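Local coordinates for protein carboxynorspermidine decarboxylase (Campylobacter jejuni subsp. jejuni 81116, PDB 3N29) that probably catalyses the pyridoxal-phosphate-dependent decarboxylation of carboxynorspermidine to norspermidine, at residues M312-E317 and L373-Y378; M306-I311 and I380-T385. All blocks are in the same frame, centred on the assembly; numbering follows the deposited sequence. Where two conformers were deposited one is given.

Interactions 1 and 2 both join the region around helix 307-311 to the long loop between strands 369-372 and 393-397; their centres lie about 9 Å apart and both touch norspermidine. Interaction 1 is partly buried and largely uncharged: a backbone hydrogen bond and a bridging water hold it, with polar side-chain ends close by, and one end of L373-Y378 reaches the cofactor. Interaction 2 is buried and built round a salt bridge at the subunit interface. They also meet directly, since Y314 N probably donates a hydrogen bond to T309 O, and the Y314 ring packs on D308.

Interaction 1 (M312-E317 and L373-Y378); sequences MPYTSE and LDQIHY. With NSD (N-(3-aminopropyl)propane-1,3-diamine), chain D; PLP (pyridoxal-5'-phosphate), chain C.
E317 and L373 bring the two loops together through a nearly straight backbone hydrogen bond, L373 N to E317 O at 2.9 Å (174°). The same carbonyl oxygen also accepts from S316 OG at 2.8 Å, and the two donors come from opposite faces of its plane. That second bond is possible because OG stands opposite the backbone N of S316 (chi1 -176°), beside its carbonyl carbon. A water adds another link, accepting from E317 N and donating to L373 O. Outside this polar seam, L373 CD1 lies against E317 CB at 3.9 Å. The side chain of Q375 folds back at its second torsion and brings its amide end close to the hydroxyls of Y314 and S316. The amide plane is nearly parallel to that of the Y314 ring, 9° apart. At the far end of L373-Y378, the Y378 hydroxyl donates a 2.6 Å hydrogen bond to O1P of the pyridoxal phosphate, and Y378 CD1 is 3.0 Å from norspermidine N3. Thus the loop following strand 369-372 runs from the sheet domain to the ligand pocket, with Y314 and Y378 both packing on helix 307-311 and T315 and E317 on strand 321-325.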
loop_
_atom_site.group_PDB
_atom_site.type_symbol
_atom_site.label_atom_id
_atom_site.label_comp_id
_atom_site.label_asym_id
_atom_site.label_seq_id
_atom_site.Cartn_x
_atom_site.Cartn_y
_atom_site.Cartn_z
ATOM N N MET A 312 6.196 1.212 8.804
ATOM C CA MET A 312 7.179 0.722 9.793
ATOM C C MET A 312 7.051 1.457 11.138
ATOM O O MET A 312 6.897 0.807 12.151
ATOM C CB MET A 312 8.627 0.771 9.274
ATOM C CG MET A 312 8.967 -0.316 8.272
ATOM S SD MET A 312 10.684 -0.272 7.660
ATOM C CE MET A 312 11.601 0.020 9.186
ATOM N N PRO A 313 7.115 2.812 11.156
ATOM C CA PRO A 313 7.411 3.857 10.195
ATOM C C PRO A 313 8.953 4.080 10.185
ATOM O O PRO A 313 9.643 3.532 11.026
ATOM C CB PRO A 313 6.651 5.103 10.762
ATOM C CG PRO A 313 6.596 4.845 12.318
ATOM C CD PRO A 313 6.790 3.333 12.510
ATOM N N TYR A 314 9.503 4.778 9.183
ATOM C CA TYR A 314 10.912 5.186 9.241
ATOM C C TYR A 314 11.007 6.409 8.367
ATOM O O TYR A 314 10.063 6.727 7.632
ATOM C CB TYR A 314 11.881 4.035 8.812
ATOM C CG TYR A 314 12.038 3.899 7.280
ATOM C CD1 TYR A 314 13.059 4.564 6.626
ATOM C CD2 TYR A 314 11.156 3.108 6.509
ATOM C CE1 TYR A 314 13.285 4.419 5.210
ATOM C CE2 TYR A 314 11.324 2.999 5.093
ATOM C CZ TYR A 314 12.407 3.697 4.455
ATOM O OH TYR A 314 12.621 3.662 3.081
ATOM N N THR A 315 12.137 7.078 8.404
ATOM C CA THR A 315 12.291 8.315 7.650
ATOM C C THR A 315 13.364 8.130 6.605
ATOM O O THR A 315 14.477 7.771 6.929
ATOM C CB THR A 315 12.634 9.526 8.618
ATOM O OG1 THR A 315 11.630 9.621 9.624
ATOM C CG2 THR A 315 12.822 10.840 7.870
ATOM N N SER A 316 13.041 8.424 5.344
ATOM C CA SER A 316 14.045 8.352 4.295
ATOM C C SER A 316 15.087 9.428 4.408
ATOM O O SER A 316 14.779 10.579 4.728
ATOM C CB SER A 316 13.373 8.428 2.933
ATOM O OG SER A 316 14.313 8.263 1.864
ATOM N N GLU A 317 16.319 9.058 4.058
ATOM C CA GLU A 317 17.351 10.035 3.875
ATOM C C GLU A 317 17.100 10.707 2.528
ATOM O O GLU A 317 16.420 10.126 1.611
ATOM C CB GLU A 317 18.750 9.393 3.922
ATOM C CG GLU A 317 19.112 8.720 5.260
ATOM C CD GLU A 317 19.492 9.674 6.404
ATOM O OE1 GLU A 317 19.615 10.942 6.166
ATOM O OE2 GLU A 317 19.672 9.142 7.554
ATOM N N LEU A 373 16.774 8.697 -0.906
ATOM C CA LEU A 373 17.869 7.699 -1.035
ATOM C C LEU A 373 17.367 6.279 -0.743
ATOM O O LEU A 373 16.577 6.074 0.207
ATOM C CB LEU A 373 19.029 8.062 -0.074
ATOM C CG LEU A 373 19.715 9.395 -0.408
ATOM C CD1 LEU A 373 20.861 9.664 0.653
ATOM C CD2 LEU A 373 20.325 9.397 -1.824
ATOM N N ASP A 374 17.851 5.305 -1.522
ATOM C CA ASP A 374 17.658 3.875 -1.230
ATOM C C ASP A 374 16.227 3.476 -1.263
ATOM O O ASP A 374 15.647 3.006 -0.254
ATOM C CB ASP A 374 18.292 3.489 0.104
ATOM C CG ASP A 374 18.332 1.987 0.317
ATOM O OD1 ASP A 374 18.350 1.239 -0.715
ATOM O OD2 ASP A 374 18.407 1.566 1.523
ATOM N N GLN A 375 15.625 3.656 -2.423
ATOM C CA GLN A 375 14.221 3.437 -2.614
ATOM C C GLN A 375 13.846 2.425 -3.710
ATOM O O GLN A 375 12.761 2.535 -4.298
ATOM C CB GLN A 375 13.515 4.772 -2.846
ATOM C CG GLN A 375 13.579 5.759 -1.643
ATOM C CD GLN A 375 12.905 5.267 -0.437
ATOM O OE1 GLN A 375 13.332 5.539 0.701
ATOM N NE2 GLN A 375 11.943 4.452 -0.634
ATOM N N ILE A 376 14.679 1.446 -3.956
ATOM C CA ILE A 376 14.351 0.439 -4.946
ATOM C C ILE A 376 13.804 -0.838 -4.320
ATOM O O ILE A 376 13.045 -1.524 -4.974
ATOM C CB ILE A 376 15.537 0.097 -5.944
ATOM C CG1 ILE A 376 16.130 1.383 -6.493
ATOM C CG2 ILE A 376 14.997 -0.792 -7.068
ATOM C CD1 ILE A 376 15.196 2.240 -7.405
ATOM N N HIS A 377 14.172 -1.159 -3.071
ATOM C CA HIS A 377 13.718 -2.441 -2.429
ATOM C C HIS A 377 12.543 -2.141 -1.510
ATOM O O HIS A 377 12.506 -1.054 -0.930
ATOM C CB HIS A 377 14.883 -3.088 -1.677
ATOM C CG HIS A 377 15.389 -2.293 -0.500
ATOM N ND1 HIS A 377 16.407 -1.376 -0.583
ATOM C CD2 HIS A 377 15.027 -2.330 0.809
ATOM C CE1 HIS A 377 16.650 -0.874 0.621
ATOM N NE2 HIS A 377 15.787 -1.408 1.471
ATOM N N TYR A 378 11.507 -2.995 -1.520
ATOM C CA TYR A 378 10.292 -2.852 -0.657
ATOM C C TYR A 378 9.630 -1.507 -0.891
ATOM O O TYR A 378 9.141 -0.848 0.046
ATOM C CB TYR A 378 10.650 -3.087 0.843
ATOM C CG TYR A 378 11.028 -4.538 1.086
ATOM C CD1 TYR A 378 10.032 -5.513 1.269
ATOM C CD2 TYR A 378 12.340 -4.953 1.109
ATOM C CE1 TYR A 378 10.308 -6.781 1.487
ATOM C CE2 TYR A 378 12.664 -6.293 1.285
ATOM C CZ TYR A 378 11.630 -7.208 1.470
ATOM O OH TYR A 378 11.918 -8.495 1.688
HETATM C C1 NSD D . 12.685 -7.269 4.498
HETATM N N1 NSD D . 14.051 -6.950 4.796
HETATM C C2 NSD D . 11.902 -7.674 5.701
HETATM N N2 NSD D . 9.635 -7.907 4.985
HETATM C C3 NSD D . 10.697 -8.481 5.373
HETATM N N3 NSD D . 8.191 -4.140 3.271
HETATM C C4 NSD D . 9.456 -6.660 4.851
HETATM C C5 NSD D . 8.098 -6.253 4.350
HETATM C C6 NSD D . 7.870 -4.771 4.510
HETATM N N1 PLP C . 12.714 -15.890 1.830
HETATM C C2 PLP C . 11.478 -15.820 2.409
HETATM C C2A PLP C . 10.692 -17.081 2.662
HETATM C C3 PLP C . 10.947 -14.528 2.714
HETATM O O3 PLP C . 9.680 -14.426 3.291
HETATM C C4 PLP C . 11.687 -13.362 2.438
HETATM C C4A PLP C . 11.082 -11.996 2.733
HETATM C C5 PLP C . 12.976 -13.473 1.894
HETATM C C6 PLP C . 13.458 -14.766 1.600
HETATM C C5A PLP C . 13.822 -12.259 1.589
HETATM O O4P PLP C . 13.978 -11.435 2.717
HETATM P P PLP C . 14.892 -10.151 2.698
HETATM O O1P PLP C . 14.415 -9.299 1.537
HETATM O O2P PLP C . 16.349 -10.615 2.453
HETATM O O3P PLP C . 14.826 -9.524 4.016
HETATM O O HOH W 1 16.993 6.562 2.959
#

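Interaction 2 (M306-I311 and I380-T385); sequences MPDTII and IVKNTT. With NSD (N-(3-aminopropyl)propane-1,3-diamine), chain D.
D308 OD2 is gripped by both the terminal N3 of norspermidine, which donates a hydrogen bond at 2.6 Å, and a bound glycerol. The other carboxylate oxygen serves the protein: K382 NZ donates to D308 OD1 at 2.8 Å in a salt bridge, approaching from the syn side and 21° out of the carboxylate plane. One carboxylate therefore divides its two oxygens between the polyamine and the lysine. The two side chains cross at about a right angle, and bends at chi3 (-50°) and chi4 (-76°) turn the ammonium group of K382 back toward D308. Its charge has another partner in E303 of the second subunit, while F386 of that subunit makes a cation-pi contact with it. The ammonium group thus ties D308 to the second subunit. D308 lies in the first turn of the short helix 307-311; M306 O, just before it in the chain, accepts from both T309 N and, at 2.6 Å and in the carbonyl plane, T309 OG1. In the beta/alpha-barrel decarboxylase fold, this helix belongs to the part of the chain outside the eight-stranded barrel, and here it supplies D308 to the norspermidine pocket, which also holds C205, E272, Y378 and K382. Apolar atoms meet the lysine at two points. P307 CG sits 3.8 Å from K382 CG, the two side chains crossing obliquely, and 3.5 Å from K382 O. I311 CD1 meets K382 NZ tip to tip at 3.6 Å. Beyond K382, N383 turns its amide to Y47 and to R417 of the second subunit.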
loop_
_atom_site.group_PDB
_atom_site.type_symbol
_atom_site.label_atom_id
_atom_site.label_comp_id
_atom_site.label_asym_id
_atom_site.label_seq_id
_atom_site.Cartn_x
_atom_site.Cartn_y
_atom_site.Cartn_z
ATOM N N MET A 306 6.368 5.399 -1.051
ATOM C CA MET A 306 7.336 4.888 -0.109
ATOM C C MET A 306 6.532 4.326 1.069
ATOM O O MET A 306 6.715 4.788 2.196
ATOM C CB MET A 306 8.354 5.981 0.368
ATOM C CG MET A 306 9.317 6.600 -0.776
ATOM S SD MET A 306 10.360 7.981 -0.199
ATOM C CE MET A 306 9.272 9.374 -0.390
ATOM N N PRO A 307 5.618 3.421 0.833
ATOM C CA PRO A 307 4.684 2.952 1.850
ATOM C C PRO A 307 5.330 2.491 3.154
ATOM O O PRO A 307 4.777 2.722 4.169
ATOM C CB PRO A 307 3.969 1.809 1.167
ATOM C CG PRO A 307 4.643 1.582 -0.050
ATOM C CD PRO A 307 5.507 2.649 -0.397
ATOM N N ASP A 308 6.472 1.856 3.096
ATOM C CA ASP A 308 7.123 1.420 4.302
ATOM C C ASP A 308 7.527 2.559 5.238
ATOM O O ASP A 308 7.612 2.347 6.396
ATOM C CB ASP A 308 8.277 0.468 4.050
ATOM C CG ASP A 308 7.823 -0.911 3.577
ATOM O OD1 ASP A 308 6.651 -1.276 3.685
ATOM O OD2 ASP A 308 8.647 -1.621 3.080
ATOM N N THR A 309 7.714 3.764 4.722
ATOM C CA THR A 309 8.002 4.880 5.574
ATOM C C THR A 309 6.837 5.129 6.558
ATOM O O THR A 309 7.071 5.542 7.650
ATOM C CB THR A 309 8.363 6.149 4.795
ATOM O OG1 THR A 309 7.285 6.572 3.989
ATOM C CG2 THR A 309 9.594 5.899 3.947
ATOM N N ILE A 310 5.615 4.885 6.095
ATOM C CA ILE A 310 4.392 5.067 6.910
ATOM C C ILE A 310 4.139 3.820 7.749
ATOM O O ILE A 310 3.822 3.943 8.945
ATOM C CB ILE A 310 3.144 5.278 6.016
ATOM C CG1 ILE A 310 3.390 6.520 5.149
ATOM C CG2 ILE A 310 1.852 5.449 6.914
ATOM C CD1 ILE A 310 3.677 7.734 5.952
ATOM N N ILE A 311 4.307 2.637 7.147
ATOM C CA ILE A 311 3.975 1.369 7.816
ATOM C C ILE A 311 4.891 1.034 8.979
ATOM O O ILE A 311 4.412 0.664 10.064
ATOM C CB ILE A 311 3.886 0.205 6.785
ATOM C CG1 ILE A 311 2.665 0.455 5.857
ATOM C CG2 ILE A 311 3.771 -1.235 7.438
ATOM C CD1 ILE A 311 2.682 -0.409 4.574
ATOM N N ILE A 380 8.649 -0.167 -4.872
ATOM C CA ILE A 380 7.946 -0.437 -6.138
ATOM C C ILE A 380 6.995 -1.617 -6.007
ATOM O O ILE A 380 5.816 -1.529 -6.398
ATOM C CB ILE A 380 8.944 -0.682 -7.280
ATOM C CG1 ILE A 380 9.860 0.545 -7.460
ATOM C CG2 ILE A 380 8.214 -0.983 -8.594
ATOM C CD1 ILE A 380 11.180 0.200 -8.176
ATOM N N VAL A 381 7.501 -2.707 -5.431
ATOM C CA VAL A 381 6.727 -3.949 -5.274
ATOM C C VAL A 381 5.469 -3.778 -4.441
ATOM O O VAL A 381 4.623 -4.686 -4.460
ATOM C CB VAL A 381 7.597 -5.071 -4.620
ATOM C CG1 VAL A 381 8.784 -5.461 -5.602
ATOM C CG2 VAL A 381 8.150 -4.655 -3.221
ATOM N N LYS A 382 5.335 -2.682 -3.719
ATOM C CA LYS A 382 4.193 -2.533 -2.863
ATOM C C LYS A 382 3.590 -1.158 -2.939
ATOM O O LYS A 382 2.910 -0.696 -1.985
ATOM C CB LYS A 382 4.515 -2.912 -1.423
ATOM C CG LYS A 382 5.517 -2.027 -0.729
ATOM C CD LYS A 382 6.130 -2.864 0.496
ATOM C CE LYS A 382 5.160 -3.562 1.477
ATOM N NZ LYS A 382 4.480 -2.653 2.464
ATOM N N ASN A 383 3.826 -0.478 -4.047
ATOM C CA ASN A 383 3.267 0.848 -4.233
ATOM C C ASN A 383 1.847 0.850 -4.796
ATOM O O ASN A 383 1.276 -0.213 -5.156
ATOM C CB ASN A 383 4.210 1.803 -4.922
ATOM C CG ASN A 383 4.387 1.551 -6.437
ATOM O OD1 ASN A 383 3.673 0.766 -7.033
ATOM N ND2 ASN A 383 5.387 2.257 -7.044
ATOM N N THR A 384 1.248 2.033 -4.819
ATOM C CA THR A 384 -0.175 2.118 -5.122
ATOM C C THR A 384 -0.498 3.344 -5.971
ATOM O O THR A 384 0.325 4.227 -6.074
ATOM C CB THR A 384 -1.046 2.191 -3.765
ATOM O OG1 THR A 384 -1.045 3.508 -3.225
ATOM C CG2 THR A 384 -0.415 1.200 -2.598
ATOM N N THR A 385 -1.718 3.345 -6.537
ATOM C CA THR A 385 -2.332 4.441 -7.230
ATOM C C THR A 385 -3.433 5.070 -6.392
ATOM O O THR A 385 -4.379 5.612 -6.933
ATOM C CB THR A 385 -2.875 3.961 -8.617
ATOM O OG1 THR A 385 -3.792 2.864 -8.458
ATOM C CG2 THR A 385 -1.708 3.542 -9.527
HETATM C C1 NSD D . 12.685 -7.269 4.498
HETATM N N1 NSD D . 14.051 -6.950 4.796
HETATM C C2 NSD D . 11.902 -7.674 5.701
HETATM N N2 NSD D . 9.635 -7.907 4.985
HETATM C C3 NSD D . 10.697 -8.481 5.373
HETATM N N3 NSD D . 8.191 -4.140 3.271
HETATM C C4 NSD D . 9.456 -6.660 4.851
HETATM C C5 NSD D . 8.098 -6.253 4.350
HETATM C C6 NSD D . 7.870 -4.771 4.510
#